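PDB 3VV5: amino acid ABC transporter, binding protein from Thermus thermophilus, which binds the lysine analogue (S)-2-aminoethyl-L-cysteine (L-thialysine) and probably delivers it to an ABC transporter for uptake. Local coordinates for residues Thr86-Ile89 with Gln90-Gln93; Asp173-Gln176 with Asp177-Gly181. One frame throughout, in Å; residues are numbered along the deposited sequence.

Contact 1 of 2, residues Thr86-Ile89 with Gln90-Gln93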
ATOM      1  N   THR A  86     -10.099   5.289  -5.162  1.00 16.06           N
ATOM      2  CA  THR A  86     -10.890   6.435  -4.727  1.00 15.90           C
ATOM      3  C   THR A  86     -10.223   7.239  -3.617  1.00 15.78           C
ATOM      4  O   THR A  86     -10.696   8.338  -3.286  1.00 16.25           O
ATOM      5  CB  THR A  86     -12.274   6.022  -4.168  1.00 15.88           C
ATOM      6  OG1 THR A  86     -12.132   5.483  -2.838  1.00 17.32           O
ATOM      7  CG2 THR A  86     -12.979   5.017  -5.084  1.00 16.83           C
ATOM      8  N   LEU A  87      -9.151   6.706  -3.031  1.00 15.13           N
ATOM      9  CA  LEU A  87      -8.643   7.224  -1.747  1.00 14.92           C
ATOM     10  C   LEU A  87      -8.045   8.629  -1.817  1.00 14.42           C
ATOM     11  O   LEU A  87      -8.379   9.455  -0.995  1.00 13.84           O
ATOM     12  CB  LEU A  87      -7.643   6.253  -1.081  1.00 15.20           C
ATOM     13  CG  LEU A  87      -8.193   4.963  -0.461  1.00 15.20           C
ATOM     14  CD1 LEU A  87      -7.030   4.062  -0.083  1.00 13.82           C
ATOM     15  CD2 LEU A  87      -9.098   5.242   0.762  1.00 12.68           C
ATOM     16  N   LEU A  88      -7.170   8.899  -2.785  1.00 14.41           N
ATOM     17  CA  LEU A  88      -6.548  10.225  -2.854  1.00 14.46           C
ATOM     18  C   LEU A  88      -7.574  11.312  -3.190  1.00 14.98           C
ATOM     19  O   LEU A  88      -7.544  12.405  -2.620  1.00 14.70           O
ATOM     20  CB  LEU A  88      -5.362  10.250  -3.820  1.00 14.36           C
ATOM     21  CG  LEU A  88      -4.211   9.290  -3.466  1.00 14.10           C
ATOM     22  CD1 LEU A  88      -3.054   9.483  -4.441  1.00 16.43           C
ATOM     23  CD2 LEU A  88      -3.766   9.445  -1.993  1.00 11.30           C
ATOM     24  N   ILE A  89      -8.502  10.988  -4.086  1.00 15.27           N
ATOM     25  CA  ILE A  89      -9.582  11.916  -4.430  1.00 16.33           C
ATOM     26  C   ILE A  89     -10.443  12.236  -3.216  1.00 16.20           C
ATOM     27  O   ILE A  89     -10.678  13.407  -2.909  1.00 16.58           O
ATOM     28  CB  ILE A  89     -10.405  11.405  -5.641  1.00 16.24           C
ATOM     29  CG1 ILE A  89      -9.482  11.409  -6.866  1.00 18.11           C
ATOM     30  CG2 ILE A  89     -11.633  12.296  -5.889  1.00 16.79           C
ATOM     31  CD1 ILE A  89     -10.026  10.704  -8.092  1.00 20.46           C
ATOM     32  N   GLN A  90     -10.884  11.212  -2.494  1.00 15.86           N
ATOM     33  CA  GLN A  90     -11.721  11.452  -1.328  1.00 16.73           C
ATOM     34  C   GLN A  90     -10.985  12.192  -0.198  1.00 16.11           C
ATOM     35  O   GLN A  90     -11.612  12.918   0.556  1.00 15.68           O
ATOM     36  CB  GLN A  90     -12.358  10.168  -0.797  1.00 16.37           C
ATOM     37  CG  GLN A  90     -13.433   9.596  -1.743  1.00 20.39           C
ATOM     38  CD  GLN A  90     -14.660   9.044  -1.006  1.00 23.42           C
ATOM     39  OE1 GLN A  90     -15.776   9.095  -1.515  1.00 30.84           O
ATOM     40  NE2 GLN A  90     -14.458   8.537   0.182  1.00 26.15           N
ATOM     41  N   LEU A  91      -9.674  11.982  -0.094  1.00 15.36           N
ATOM     42  CA  LEU A  91      -8.842  12.679   0.880  1.00 15.03           C
ATOM     43  C   LEU A  91      -8.891  14.179   0.600  1.00 15.67           C
ATOM     44  O   LEU A  91      -9.109  14.981   1.509  1.00 15.42           O
ATOM     45  CB  LEU A  91      -7.389  12.174   0.784  1.00 14.57           C
ATOM     46  CG  LEU A  91      -6.272  12.942   1.508  1.00 14.61           C
ATOM     47  CD1 LEU A  91      -6.547  12.984   3.027  1.00 13.04           C
ATOM     48  CD2 LEU A  91      -4.913  12.328   1.216  1.00 11.37           C
ATOM     49  N   ASN A  92      -8.708  14.529  -0.673  1.00 16.92           N
ATOM     50  CA  ASN A  92      -8.776  15.920  -1.116  1.00 18.46           C
ATOM     51  C   ASN A  92     -10.143  16.574  -0.976  1.00 19.19           C
ATOM     52  O   ASN A  92     -10.243  17.796  -0.980  1.00 19.48           O
ATOM     53  CB  ASN A  92      -8.252  16.064  -2.546  1.00 18.13           C
ATOM     54  CG  ASN A  92      -6.743  16.268  -2.605  1.00 19.10           C
ATOM     55  OD1 ASN A  92      -6.161  16.995  -1.791  1.00 19.38           O
ATOM     56  ND2 ASN A  92      -6.100  15.628  -3.575  1.00 17.90           N
ATOM     57  N   GLN A  93     -11.194  15.754  -0.869  1.00 19.85           N
ATOM     58  CA  GLN A  93     -12.547  16.241  -0.627  1.00 20.21           C
ATOM     59  C   GLN A  93     -12.831  16.352   0.866  1.00 20.11           C
ATOM     60  O   GLN A  93     -13.871  16.874   1.270  1.00 19.83           O
ATOM     61  CB  GLN A  93     -13.571  15.309  -1.286  1.00 20.14           C
ATOM     62  CG  GLN A  93     -13.446  15.276  -2.790  1.00 20.66           C
ATOM     63  CD  GLN A  93     -14.447  14.349  -3.429  1.00 23.59           C
ATOM     64  OE1 GLN A  93     -14.730  13.272  -2.905  1.00 24.97           O
ATOM     65  NE2 GLN A  93     -14.987  14.756  -4.579  1.00 25.29           N
TER
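The amide of Gln-93 turns one face toward Ile-89: the methyl CG2 of Ile-89 sits almost straight above that plane, 4.3 Å from CD of Gln-93. The carbonyl oxygen of Ile-89 lies on the same side but slantwise, and the closest side-chain atom of Gln-93 to it is CG, at 3.3 Å. With CG of Gln-93 beside its own backbone N (chi1 -64°) and the chain extended beyond it, the amide reaches back along the helix toward the preceding turn. The second flat group, the amide of Asn-92, has the carbonyl oxygen of Leu-88 obliquely over one face, 3.7 Å from ND2 of Asn-92. Its polar ends are used elsewhere: ND2 donates to Ala-112 O and OD1 accepts from Lys-223 N, a pair of bonds that fixes the amide's rotation and ties the end of the helix to two neighbouring segments. Along the axis, Gln-90 N bonds to Thr-86 O at 3.0 Å and nearly straight (164°), and the bonds from Leu-91 N to Leu-87 O and from Asn-92 N to Leu-88 O follow in the same way; the last bond, from Gln-93 N to Ile-89 O, is weak. CG of Gln-90 rests 3.4 Å from Thr-86 O, while Thr-86 OG1 bonds to Ser-83 O. On the buried side the methyls CD2 of Leu-88 and CD2 of Leu-91 meet loosely at 4.5 Å, and both leucines pack on Val-113 and Ala-220. Leu-87 touches the pocket residues Ala-101 and His-103, its side chain about 6 Å from the bound L-thialysine. This short amphipathic helix is the connection of a beta-alpha-beta crossover, from strand 76-81 to strand 98-100, in one lobe of a family 3 solute-binding protein.

Contact 2 of 2, residues Asp173-Gln176 with Asp177-Gly181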
ATOM      1  N   ASP A 173      -7.720 -10.368  -6.316  1.00 17.92           N
ATOM      2  CA  ASP A 173      -8.463 -10.940  -7.430  1.00 18.54           C
ATOM      3  C   ASP A 173      -7.519 -11.227  -8.597  1.00 18.55           C
ATOM      4  O   ASP A 173      -7.744 -12.179  -9.356  1.00 18.95           O
ATOM      5  CB  ASP A 173      -9.638 -10.033  -7.833  1.00 19.07           C
ATOM      6  CG  ASP A 173     -10.718  -9.977  -6.762  1.00 20.85           C
ATOM      7  OD1 ASP A 173     -10.860 -10.971  -6.021  1.00 21.86           O
ATOM      8  OD2 ASP A 173     -11.420  -8.947  -6.666  1.00 23.19           O
ATOM      9  N   ALA A 174      -6.438 -10.448  -8.709  1.00 18.15           N
ATOM     10  CA  ALA A 174      -5.385 -10.769  -9.701  1.00 17.96           C
ATOM     11  C   ALA A 174      -4.662 -12.070  -9.357  1.00 17.79           C
ATOM     12  O   ALA A 174      -4.398 -12.886 -10.248  1.00 16.95           O
ATOM     13  CB  ALA A 174      -4.396  -9.611  -9.882  1.00 17.88           C
ATOM     14  N   LEU A 175      -4.369 -12.282  -8.071  1.00 17.80           N
ATOM     15  CA  LEU A 175      -3.732 -13.530  -7.635  1.00 18.01           C
ATOM     16  C   LEU A 175      -4.605 -14.745  -7.963  1.00 18.39           C
ATOM     17  O   LEU A 175      -4.097 -15.771  -8.447  1.00 18.69           O
ATOM     18  CB  LEU A 175      -3.398 -13.497  -6.138  1.00 17.60           C
ATOM     19  CG  LEU A 175      -3.115 -14.826  -5.436  1.00 17.29           C
ATOM     20  CD1 LEU A 175      -1.819 -15.517  -5.965  1.00 16.80           C
ATOM     21  CD2 LEU A 175      -3.058 -14.601  -3.920  1.00 13.81           C
ATOM     22  N   GLN A 176      -5.909 -14.632  -7.704  1.00 18.25           N
ATOM     23  CA  GLN A 176      -6.819 -15.719  -8.024  1.00 18.52           C
ATOM     24  C   GLN A 176      -6.751 -16.056  -9.524  1.00 18.28           C
ATOM     25  O   GLN A 176      -6.720 -17.226  -9.881  1.00 18.02           O
ATOM     26  CB  GLN A 176      -8.252 -15.393  -7.590  1.00 18.45           C
ATOM     27  CG  GLN A 176      -9.318 -16.402  -8.040  1.00 20.10           C
ATOM     28  CD  GLN A 176      -9.042 -17.855  -7.647  1.00 20.76           C
ATOM     29  OE1 GLN A 176      -8.685 -18.159  -6.502  1.00 23.06           O
ATOM     30  NE2 GLN A 176      -9.224 -18.766  -8.606  1.00 20.77           N
ATOM     31  N   ASP A 177      -6.711 -15.035 -10.386  1.00 17.86           N
ATOM     32  CA  ASP A 177      -6.671 -15.289 -11.839  1.00 18.71           C
ATOM     33  C   ASP A 177      -5.348 -15.867 -12.337  1.00 18.47           C
ATOM     34  O   ASP A 177      -5.317 -16.622 -13.313  1.00 17.97           O
ATOM     35  CB  ASP A 177      -7.091 -14.059 -12.636  1.00 19.20           C
ATOM     36  CG  ASP A 177      -8.583 -14.033 -12.902  1.00 21.33           C
ATOM     37  OD1 ASP A 177      -9.287 -14.927 -12.387  1.00 26.05           O
ATOM     38  OD2 ASP A 177      -9.054 -13.139 -13.632  1.00 22.40           O
ATOM     39  N   LEU A 178      -4.259 -15.528 -11.651  1.00 18.72           N
ATOM     40  CA  LEU A 178      -2.962 -16.169 -11.894  1.00 19.42           C
ATOM     41  C   LEU A 178      -3.019 -17.656 -11.527  1.00 20.39           C
ATOM     42  O   LEU A 178      -2.540 -18.514 -12.277  1.00 20.80           O
ATOM     43  CB  LEU A 178      -1.841 -15.463 -11.124  1.00 18.32           C
ATOM     44  CG  LEU A 178      -0.448 -16.100 -11.147  1.00 19.05           C
ATOM     45  CD1 LEU A 178       0.168 -15.987 -12.546  1.00 17.69           C
ATOM     46  CD2 LEU A 178       0.448 -15.482 -10.073  1.00 17.32           C
ATOM     47  N   LEU A 179      -3.633 -17.964 -10.390  1.00 21.13           N
ATOM     48  CA  LEU A 179      -3.742 -19.349  -9.942  1.00 22.34           C
ATOM     49  C   LEU A 179      -4.660 -20.132 -10.882  1.00 22.55           C
ATOM     50  O   LEU A 179      -4.457 -21.320 -11.127  1.00 23.08           O
ATOM     51  CB  LEU A 179      -4.240 -19.409  -8.486  1.00 22.27           C
ATOM     52  CG  LEU A 179      -3.311 -18.942  -7.354  1.00 22.99           C
ATOM     53  CD1 LEU A 179      -4.074 -18.821  -6.020  1.00 24.41           C
ATOM     54  CD2 LEU A 179      -2.122 -19.860  -7.206  1.00 24.62           C
ATOM     55  N   ALA A 180      -5.639 -19.431 -11.437  1.00 23.17           N
ATOM     56  CA  ALA A 180      -6.626 -20.007 -12.329  1.00 23.59           C
ATOM     57  C   ALA A 180      -6.073 -20.209 -13.746  1.00 24.17           C
ATOM     58  O   ALA A 180      -6.648 -20.964 -14.534  1.00 24.28           O
ATOM     59  CB  ALA A 180      -7.859 -19.141 -12.362  1.00 23.23           C
ATOM     60  N   GLY A 181      -4.969 -19.532 -14.060  1.00 23.89           N
ATOM     61  CA  GLY A 181      -4.344 -19.625 -15.372  1.00 24.48           C
ATOM     62  C   GLY A 181      -4.960 -18.673 -16.374  1.00 24.85           C
ATOM     63  O   GLY A 181      -4.734 -18.810 -17.579  1.00 25.18           O
TER
HETATM   64  O   HOH W   1     -10.137 -13.288 -10.002  1.00 24.33           O
HETATM   65  O   HOH W   2     -10.426 -17.514 -10.884  1.00 33.15           O
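Leu-179 folds back over the preceding turn onto Leu-175. Its CB faces two carbonyl oxygens of the preceding turn, 3.6 Å from that of Gln-176 and about as far from that of Leu-175. CG, set beside the backbone N of Leu-179 (chi1 -70°), comes to 3.4 Å from Leu-175 O. From there CD1 of Leu-179 reaches CD1 of Leu-175 at 4.0 Å, and the two side chains cross obliquely. The side chain of Leu-179 also packs on Leu-206, Leu-202 and Thr-205. The same turn is closed by Leu-179 N bonding to Leu-175 O at 3.0 Å. An alanine in place of Leu-179 would keep that backbone bond but would probably leave CD1 of Leu-175 without its partner and open a gap toward Leu-206. On the solvent side the contact is polar. One water donates to Asp-173 O at 2.7 Å and, weakly, to Asp-177 OD1. A second accepts from Gln-176 NE2 at 2.9 Å and donates to that same OD1, while OD2 of Asp-177 bonds to Tyr-168 OH; both carboxylate oxygens thus have partners. NE2 of Gln-176, on a chain bent at chi2 (54°), also lies 4.0 Å from CB of Ala-180. Gly-181, with positive phi, ends the helix in a Schellman motif, its N bonding to Leu-178 O, which Arg-129 NH1 also grips. Leu-175 and Leu-178 pack on Trp-186 of strand 185-189 and, with Leu-179, on Leu-206, where strand 206-222 begins; Leu-175 and Leu-179 meet Arg-200 of helix 190-200.

In the fold
Contact 1 precedes contact 2 along the chain; their centres lie 29 Å apart, and their nearest atoms, about 14 Å apart, do not touch. Each occupies one helix of a beta-alpha-beta unit: helix 87-92 belongs with strands 37-42, 76-81 and 98-100, helix 171-180 with strands 143-147, 164-168 and 185-189. These units belong to the two lobes of the binding protein, and the long strands 120-129 and 206-222 run between them; strand 206-222 supplies packing partners to both helices. L-thialysine is held between the lobes by residues of each, contact 1 close to it and contact 2 farther off, consistent with lobes that close around the amino acid.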